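Side-chain contacts in Mlr7391 protein (Mesorhizobium loti, PDB 3HK4), which is of unknown function but belongs to the SnoaL-like, NTF2-like proteins and is a putative polyketide cyclase: residues M20-I25 against P90-D95; D28-L33 against G85-P90. One frame throughout, in Å; residues are numbered along the deposited sequence.

Interaction 1 (M20-I25 against P90-D95)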
HETATM    1  N   MSE A  20       1.414  10.404 -29.689  1.00 48.41           N
HETATM    2  CA  MSE A  20      -0.003  10.117 -29.516  1.00 43.33           C
HETATM    3  C   MSE A  20      -0.623  11.385 -28.953  1.00 44.94           C
HETATM    4  O   MSE A  20      -0.041  12.038 -28.076  1.00 44.39           O
HETATM    5  CB  MSE A  20      -0.269   8.954 -28.558  1.00 43.74           C
HETATM    6  CG  MSE A  20       0.305   7.602 -28.946  1.00 38.22           C
HETATM    7 SE   MSE A  20      -0.191   6.230 -27.584  0.75 35.74          SE
HETATM    8  CE  MSE A  20      -2.196   5.821 -27.979  1.00 26.45           C
ATOM      9  N   THR A  21      -1.801  11.745 -29.440  1.00 43.89           N
ATOM     10  CA  THR A  21      -2.466  12.904 -28.899  1.00 41.20           C
ATOM     11  C   THR A  21      -2.967  12.489 -27.531  1.00 40.91           C
ATOM     12  O   THR A  21      -2.971  11.304 -27.198  1.00 37.96           O
ATOM     13  CB  THR A  21      -3.605  13.350 -29.797  1.00 42.79           C
ATOM     14  OG1 THR A  21      -4.590  12.297 -29.918  1.00 43.12           O
ATOM     15  CG2 THR A  21      -3.037  13.756 -31.202  1.00 40.74           C
ATOM     16  N   ILE A  22      -3.387  13.465 -26.730  1.00 39.94           N
ATOM     17  CA  ILE A  22      -4.002  13.178 -25.431  1.00 38.32           C
ATOM     18  C   ILE A  22      -5.277  12.392 -25.638  1.00 37.88           C
ATOM     19  O   ILE A  22      -5.561  11.468 -24.901  1.00 36.18           O
ATOM     20  CB  ILE A  22      -4.337  14.470 -24.674  1.00 39.80           C
ATOM     21  CG1 ILE A  22      -3.056  15.303 -24.471  1.00 48.82           C
ATOM     22  CG2 ILE A  22      -5.025  14.177 -23.292  1.00 39.15           C
ATOM     23  CD1 ILE A  22      -1.928  14.558 -23.740  1.00 47.54           C
ATOM     24  N   ALA A  23      -6.064  12.758 -26.651  1.00 36.08           N
ATOM     25  CA  ALA A  23      -7.306  12.053 -26.921  1.00 34.94           C
ATOM     26  C   ALA A  23      -7.070  10.523 -27.179  1.00 33.31           C
ATOM     27  O   ALA A  23      -7.820   9.659 -26.710  1.00 31.28           O
ATOM     28  CB  ALA A  23      -8.002  12.706 -28.094  1.00 34.94           C
ATOM     29  N   GLU A  24      -6.035  10.215 -27.934  1.00 33.20           N
ATOM     30  CA  GLU A  24      -5.658   8.832 -28.276  1.00 34.96           C
ATOM     31  C   GLU A  24      -5.242   7.986 -27.063  1.00 33.15           C
ATOM     32  O   GLU A  24      -5.722   6.868 -26.876  1.00 34.03           O
ATOM     33  CB  GLU A  24      -4.516   8.859 -29.307  1.00 37.27           C
ATOM     34  CG  GLU A  24      -5.020   9.245 -30.702  1.00 38.40           C
ATOM     35  CD  GLU A  24      -3.905   9.489 -31.755  1.00 42.39           C
ATOM     36  OE1 GLU A  24      -2.738   9.727 -31.381  1.00 47.85           O
ATOM     37  OE2 GLU A  24      -4.225   9.451 -32.970  1.00 49.41           O
ATOM     38  N   ILE A  25      -4.308   8.526 -26.291  1.00 32.83           N
ATOM     39  CA  ILE A  25      -3.852   7.955 -25.042  1.00 30.05           C
ATOM     40  C   ILE A  25      -5.024   7.760 -24.111  1.00 31.93           C
ATOM     41  O   ILE A  25      -5.223   6.688 -23.551  1.00 32.49           O
ATOM     42  CB  ILE A  25      -2.846   8.895 -24.363  1.00 29.66           C
ATOM     43  CG1 ILE A  25      -1.564   8.944 -25.143  1.00 30.46           C
ATOM     44  CG2 ILE A  25      -2.552   8.469 -22.919  1.00 31.20           C
ATOM     45  CD1 ILE A  25      -0.594   9.984 -24.607  1.00 31.39           C
ATOM     46  N   PRO A  90     -13.312   8.794 -21.587  1.00 32.24           N
ATOM     47  CA  PRO A  90     -12.540   9.886 -20.948  1.00 35.01           C
ATOM     48  C   PRO A  90     -13.114  11.255 -21.228  1.00 32.12           C
ATOM     49  O   PRO A  90     -13.684  11.456 -22.271  1.00 28.28           O
ATOM     50  CB  PRO A  90     -11.185   9.808 -21.637  1.00 32.63           C
ATOM     51  CG  PRO A  90     -11.487   9.215 -23.029  1.00 33.52           C
ATOM     52  CD  PRO A  90     -12.686   8.305 -22.835  1.00 34.43           C
ATOM     53  N   TYR A  91     -12.885  12.186 -20.314  1.00 29.64           N
ATOM     54  CA  TYR A  91     -13.284  13.581 -20.454  1.00 28.75           C
ATOM     55  C   TYR A  91     -11.970  14.315 -20.548  1.00 29.06           C
ATOM     56  O   TYR A  91     -11.203  14.239 -19.606  1.00 27.65           O
ATOM     57  CB  TYR A  91     -14.045  14.063 -19.216  1.00 29.16           C
ATOM     58  CG  TYR A  91     -15.331  13.323 -19.008  1.00 30.26           C
ATOM     59  CD1 TYR A  91     -16.464  13.686 -19.698  1.00 37.44           C
ATOM     60  CD2 TYR A  91     -15.386  12.214 -18.184  1.00 32.77           C
ATOM     61  CE1 TYR A  91     -17.642  12.983 -19.563  1.00 41.43           C
ATOM     62  CE2 TYR A  91     -16.575  11.518 -18.006  1.00 36.42           C
ATOM     63  CZ  TYR A  91     -17.689  11.891 -18.710  1.00 33.91           C
ATOM     64  OH  TYR A  91     -18.877  11.214 -18.560  1.00 39.54           O
ATOM     65  N   VAL A  92     -11.697  15.023 -21.646  1.00 28.82           N
ATOM     66  CA  VAL A  92     -10.384  15.628 -21.866  1.00 27.75           C
ATOM     67  C   VAL A  92     -10.340  17.159 -21.786  1.00 28.52           C
ATOM     68  O   VAL A  92     -11.285  17.853 -22.137  1.00 29.30           O
ATOM     69  CB  VAL A  92      -9.878  15.232 -23.261  1.00 32.56           C
ATOM     70  CG1 VAL A  92      -8.553  15.977 -23.647  1.00 29.57           C
ATOM     71  CG2 VAL A  92      -9.709  13.679 -23.371  1.00 32.82           C
ATOM     72  N   ASN A  93      -9.244  17.701 -21.273  1.00 28.98           N
ATOM     73  CA  ASN A  93      -9.020  19.164 -21.353  1.00 28.64           C
ATOM     74  C   ASN A  93      -7.539  19.348 -21.293  1.00 28.15           C
ATOM     75  O   ASN A  93      -6.916  18.960 -20.309  1.00 29.25           O
ATOM     76  CB  ASN A  93      -9.680  19.935 -20.217  1.00 28.08           C
ATOM     77  CG  ASN A  93      -9.385  21.418 -20.260  1.00 31.48           C
ATOM     78  OD1 ASN A  93      -8.232  21.801 -20.363  1.00 31.99           O
ATOM     79  ND2 ASN A  93     -10.419  22.250 -20.125  1.00 29.23           N
ATOM     80  N   GLY A  94      -6.957  19.904 -22.339  1.00 32.17           N
ATOM     81  CA  GLY A  94      -5.525  20.156 -22.329  1.00 32.48           C
ATOM     82  C   GLY A  94      -4.672  18.899 -22.225  1.00 32.68           C
ATOM     83  O   GLY A  94      -4.843  17.998 -22.980  1.00 33.40           O
ATOM     84  N   ASP A  95      -3.741  18.895 -21.269  1.00 37.19           N
ATOM     85  CA  ASP A  95      -2.822  17.768 -20.985  1.00 37.25           C
ATOM     86  C   ASP A  95      -3.405  16.750 -20.009  1.00 34.22           C
ATOM     87  O   ASP A  95      -2.658  15.925 -19.468  1.00 34.88           O
ATOM     88  CB  ASP A  95      -1.454  18.295 -20.420  1.00 40.61           C
ATOM     89  CG  ASP A  95      -1.580  19.081 -19.045  1.00 45.89           C
ATOM     90  OD1 ASP A  95      -2.671  19.507 -18.677  1.00 46.99           O
ATOM     91  OD2 ASP A  95      -0.559  19.349 -18.354  1.00 51.06           O
TER
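Ile22, in the opening turn of helix 22-34, faces the end of strand 80-93 and the turn after it, its CA 6.5 Å from that of Asp95. Ile22 makes all the close contacts from the helix side. Its CG1 methylene lies 3.6 Å from Gly94 O, and its CG2 methyl is 3.8 Å from the same oxygen, which sits against the fork formed by CB, CG1 and CG2. CG2, set anti to the backbone N (chi1 -58°, which puts CG1 beside that N), also meets Val92 CG1 at 4.0 Å, the two side chains crossing at a slant. Gly94 has positive phi (63°), and a CB there would be crowded by Asn93 OD1. Val124 of strand 114-125 also touches Ile22, while Ala26 and Phe97 lie against Val92.

The helix start is fixed from within: Glu24 N donates to Thr21 OG1 (3.2 Å), and Thr21 N returns a bond to Glu24 OE1 (3.0 Å), reaching it from above the carboxylate plane. These reciprocal bonds form a capping box, with Thr21 as N-cap. The arrangement is thus a capped helix start resting through one isoleucine on the strand end and following turn, consistent with the N-terminal helix of an NTF2-like fold.

Interaction 2 (D28-L33 against G85-P90); sequences DFTELL and GSVEGP
Thr30 meets the strand with both branches of its side chain, the CG2 methyl on Gly89 and Val87 and the hydroxyl against the ring of Pro90. Helix 28-33 and strand 85-90 run almost antiparallel, at 172°, with their axes 8.5 Å apart at closest approach.

The torsion of Thr30 decides which branch goes where. With chi1 at -57°, OG1 stands beside the backbone N and opposite the carbonyl carbon, while CG2 is anti to N. In this setting OG1 comes within 3.7 Å of both Pro90 CB and Pro90 CD, so the oxygen rests against the ring carbons rather than a polar group of the strand. Its hydrogen bond goes back along its own helix, to Ala26 O. The CG2 methyl of Thr30 sits 3.7 Å from Gly89 O and 4.1 Å from Val87 CG1, the latter placed by chi1 of -178°, which sets CG1 anti to the backbone N. Beside them, Leu33 and Thr30 pack on Leu99 of strand 96-107, and Val87 on Phe101.

The peptide before Pro90 is cis. Phi is positive at Gly89, where a side chain would collide with the carbonyl oxygen of the residue before, which accounts for the glycine. Cutting Thr30 back to an alanine removes OG1 and CG2 and would probably open a gap beside the Pro90 ring and Val87 CG1, and leave Ala26 O without the hydroxyl that bonds it.

Across the two segments the evidence is one of van der Waals contacts alone: Thr30 is buried, and its hydroxyl is satisfied locally by Ala26 O. Shape therefore appears to hold helix and strand together here, with the hydroxyl's polarity spent inside the helix.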
ATOM      1  N   ASP A  28      -7.262   4.897 -25.343  1.00 32.28           N
ATOM      2  CA  ASP A  28      -6.657   3.567 -25.188  1.00 30.58           C
ATOM      3  C   ASP A  28      -6.677   3.168 -23.710  1.00 31.07           C
ATOM      4  O   ASP A  28      -7.136   2.094 -23.361  1.00 31.84           O
ATOM      5  CB  ASP A  28      -5.243   3.585 -25.752  1.00 32.14           C
ATOM      6  CG  ASP A  28      -4.598   2.234 -25.784  1.00 32.00           C
ATOM      7  OD1 ASP A  28      -5.296   1.237 -26.010  1.00 27.96           O
ATOM      8  OD2 ASP A  28      -3.365   2.174 -25.594  1.00 30.22           O
ATOM      9  N   PHE A  29      -6.166   4.040 -22.855  1.00 28.97           N
ATOM     10  CA  PHE A  29      -6.092   3.803 -21.396  1.00 26.90           C
ATOM     11  C   PHE A  29      -7.459   3.467 -20.834  1.00 30.36           C
ATOM     12  O   PHE A  29      -7.597   2.525 -20.072  1.00 30.23           O
ATOM     13  CB  PHE A  29      -5.500   5.062 -20.755  1.00 29.37           C
ATOM     14  CG  PHE A  29      -5.312   4.991 -19.279  1.00 30.27           C
ATOM     15  CD1 PHE A  29      -4.171   4.503 -18.749  1.00 27.26           C
ATOM     16  CD2 PHE A  29      -6.267   5.511 -18.424  1.00 30.67           C
ATOM     17  CE1 PHE A  29      -4.004   4.472 -17.349  1.00 32.21           C
ATOM     18  CE2 PHE A  29      -6.114   5.473 -17.049  1.00 33.79           C
ATOM     19  CZ  PHE A  29      -4.959   4.963 -16.528  1.00 31.63           C
ATOM     20  N   THR A  30      -8.473   4.208 -21.255  1.00 30.85           N
ATOM     21  CA  THR A  30      -9.852   3.980 -20.772  1.00 31.15           C
ATOM     22  C   THR A  30     -10.365   2.623 -21.209  1.00 29.89           C
ATOM     23  O   THR A  30     -10.965   1.905 -20.420  1.00 30.44           O
ATOM     24  CB  THR A  30     -10.794   5.106 -21.245  1.00 30.23           C
ATOM     25  OG1 THR A  30     -10.252   6.340 -20.767  1.00 29.09           O
ATOM     26  CG2 THR A  30     -12.236   4.896 -20.702  1.00 31.72           C
ATOM     27  N   GLU A  31     -10.134   2.272 -22.460  1.00 29.16           N
ATOM     28  CA  GLU A  31     -10.587   0.995 -22.969  1.00 31.70           C
ATOM     29  C   GLU A  31      -9.911  -0.141 -22.215  1.00 29.74           C
ATOM     30  O   GLU A  31     -10.528  -1.143 -21.885  1.00 28.17           O
ATOM     31  CB  GLU A  31     -10.332   0.906 -24.484  1.00 33.16           C
ATOM     32  CG  GLU A  31     -11.282   1.792 -25.302  1.00 36.96           C
ATOM     33  CD  GLU A  31     -10.957   1.837 -26.813  1.00 40.19           C
ATOM     34  OE1 GLU A  31     -10.045   1.109 -27.286  1.00 46.50           O
ATOM     35  OE2 GLU A  31     -11.620   2.625 -27.532  1.00 51.29           O
ATOM     36  N   LEU A  32      -8.613  -0.000 -21.971  1.00 28.09           N
ATOM     37  CA  LEU A  32      -7.908  -0.985 -21.207  1.00 28.06           C
ATOM     38  C   LEU A  32      -8.481  -1.134 -19.800  1.00 28.75           C
ATOM     39  O   LEU A  32      -8.714  -2.276 -19.316  1.00 29.09           O
ATOM     40  CB  LEU A  32      -6.383  -0.655 -21.200  1.00 23.98           C
ATOM     41  CG  LEU A  32      -5.624  -0.905 -22.477  1.00 26.87           C
ATOM     42  CD1 LEU A  32      -4.188  -0.245 -22.407  1.00 23.06           C
ATOM     43  CD2 LEU A  32      -5.501  -2.373 -22.746  1.00 33.45           C
ATOM     44  N   LEU A  33      -8.780  -0.028 -19.142  1.00 29.41           N
ATOM     45  CA  LEU A  33      -9.402  -0.132 -17.786  1.00 30.42           C
ATOM     46  C   LEU A  33     -10.764  -0.793 -17.873  1.00 32.50           C
ATOM     47  O   LEU A  33     -11.055  -1.715 -17.070  1.00 31.70           O
ATOM     48  CB  LEU A  33      -9.544   1.210 -17.077  1.00 32.09           C
ATOM     49  CG  LEU A  33      -8.261   2.008 -16.782  1.00 33.91           C
ATOM     50  CD1 LEU A  33      -8.592   3.208 -15.861  1.00 31.96           C
ATOM     51  CD2 LEU A  33      -7.140   1.188 -16.228  1.00 37.77           C
ATOM     52  N   GLY A  85     -19.330  -2.814 -11.800  1.00 55.13           N
ATOM     53  CA  GLY A  85     -19.259  -1.359 -11.980  1.00 54.17           C
ATOM     54  C   GLY A  85     -18.929  -0.881 -13.392  1.00 53.07           C
ATOM     55  O   GLY A  85     -18.906  -1.676 -14.354  1.00 47.98           O
ATOM     56  N   SER A  86     -18.656   0.427 -13.512  1.00 48.38           N
ATOM     57  CA  SER A  86     -18.400   1.039 -14.806  1.00 47.27           C
ATOM     58  C   SER A  86     -17.343   2.137 -14.787  1.00 43.65           C
ATOM     59  O   SER A  86     -17.034   2.684 -13.755  1.00 41.55           O
ATOM     60  CB  SER A  86     -19.716   1.611 -15.351  1.00 47.47           C
ATOM     61  OG  SER A  86     -20.204   2.699 -14.576  1.00 51.00           O
ATOM     62  N   VAL A  87     -16.792   2.429 -15.956  1.00 43.36           N
ATOM     63  CA  VAL A  87     -15.837   3.498 -16.130  1.00 40.89           C
ATOM     64  C   VAL A  87     -16.459   4.401 -17.158  1.00 42.29           C
ATOM     65  O   VAL A  87     -16.855   3.918 -18.208  1.00 43.53           O
ATOM     66  CB  VAL A  87     -14.528   2.985 -16.694  1.00 41.95           C
ATOM     67  CG1 VAL A  87     -13.506   4.141 -16.832  1.00 37.24           C
ATOM     68  CG2 VAL A  87     -13.990   1.900 -15.834  1.00 40.47           C
ATOM     69  N   GLU A  88     -16.602   5.687 -16.839  1.00 39.90           N
ATOM     70  CA  GLU A  88     -17.159   6.656 -17.751  1.00 41.36           C
ATOM     71  C   GLU A  88     -16.080   7.637 -18.134  1.00 38.28           C
ATOM     72  O   GLU A  88     -15.332   8.124 -17.285  1.00 31.89           O
ATOM     73  CB  GLU A  88     -18.300   7.450 -17.110  1.00 43.87           C
ATOM     74  CG  GLU A  88     -19.657   6.748 -17.058  1.00 53.12           C
ATOM     75  CD  GLU A  88     -20.671   7.515 -16.234  1.00 51.21           C
ATOM     76  OE1 GLU A  88     -20.383   8.667 -15.801  1.00 68.40           O
ATOM     77  OE2 GLU A  88     -21.757   6.958 -16.011  1.00 72.56           O
ATOM     78  N   GLY A  89     -16.031   7.965 -19.416  1.00 39.14           N
ATOM     79  CA  GLY A  89     -15.071   8.903 -19.940  1.00 37.50           C
ATOM     80  C   GLY A  89     -14.444   8.278 -21.163  1.00 35.34           C
ATOM     81  O   GLY A  89     -14.937   7.284 -21.670  1.00 31.25           O
ATOM     82  N   PRO A  90     -13.312   8.794 -21.587  1.00 32.24           N
ATOM     83  CA  PRO A  90     -12.540   9.886 -20.948  1.00 35.01           C
ATOM     84  C   PRO A  90     -13.114  11.255 -21.228  1.00 32.12           C
ATOM     85  O   PRO A  90     -13.684  11.456 -22.271  1.00 28.28           O
ATOM     86  CB  PRO A  90     -11.185   9.808 -21.637  1.00 32.63           C
ATOM     87  CG  PRO A  90     -11.487   9.215 -23.029  1.00 33.52           C
ATOM     88  CD  PRO A  90     -12.686   8.305 -22.835  1.00 34.43           C
TER

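From the N terminus, helix 22-34 supplies one side of both contacts and strand 80-93, with the turn after it, the other. Interaction 1 uses the start of the helix and closes the longer loop, with 64 residues between its segments; interaction 2 lies within it, with 51 between. The order follows from the antiparallel run of helix and strand: moving forward along the helix means moving back along the strand. Pro90 belongs to both strand segments, and the contact centres are 13 Å apart. The enclosed chain includes helices 38-45 and 66-78 and strand 50-53. Because both contacts share helix 22-34 and strand 80-93, they tie the N-terminal helix to an outermost strand of the chain's mixed sheet.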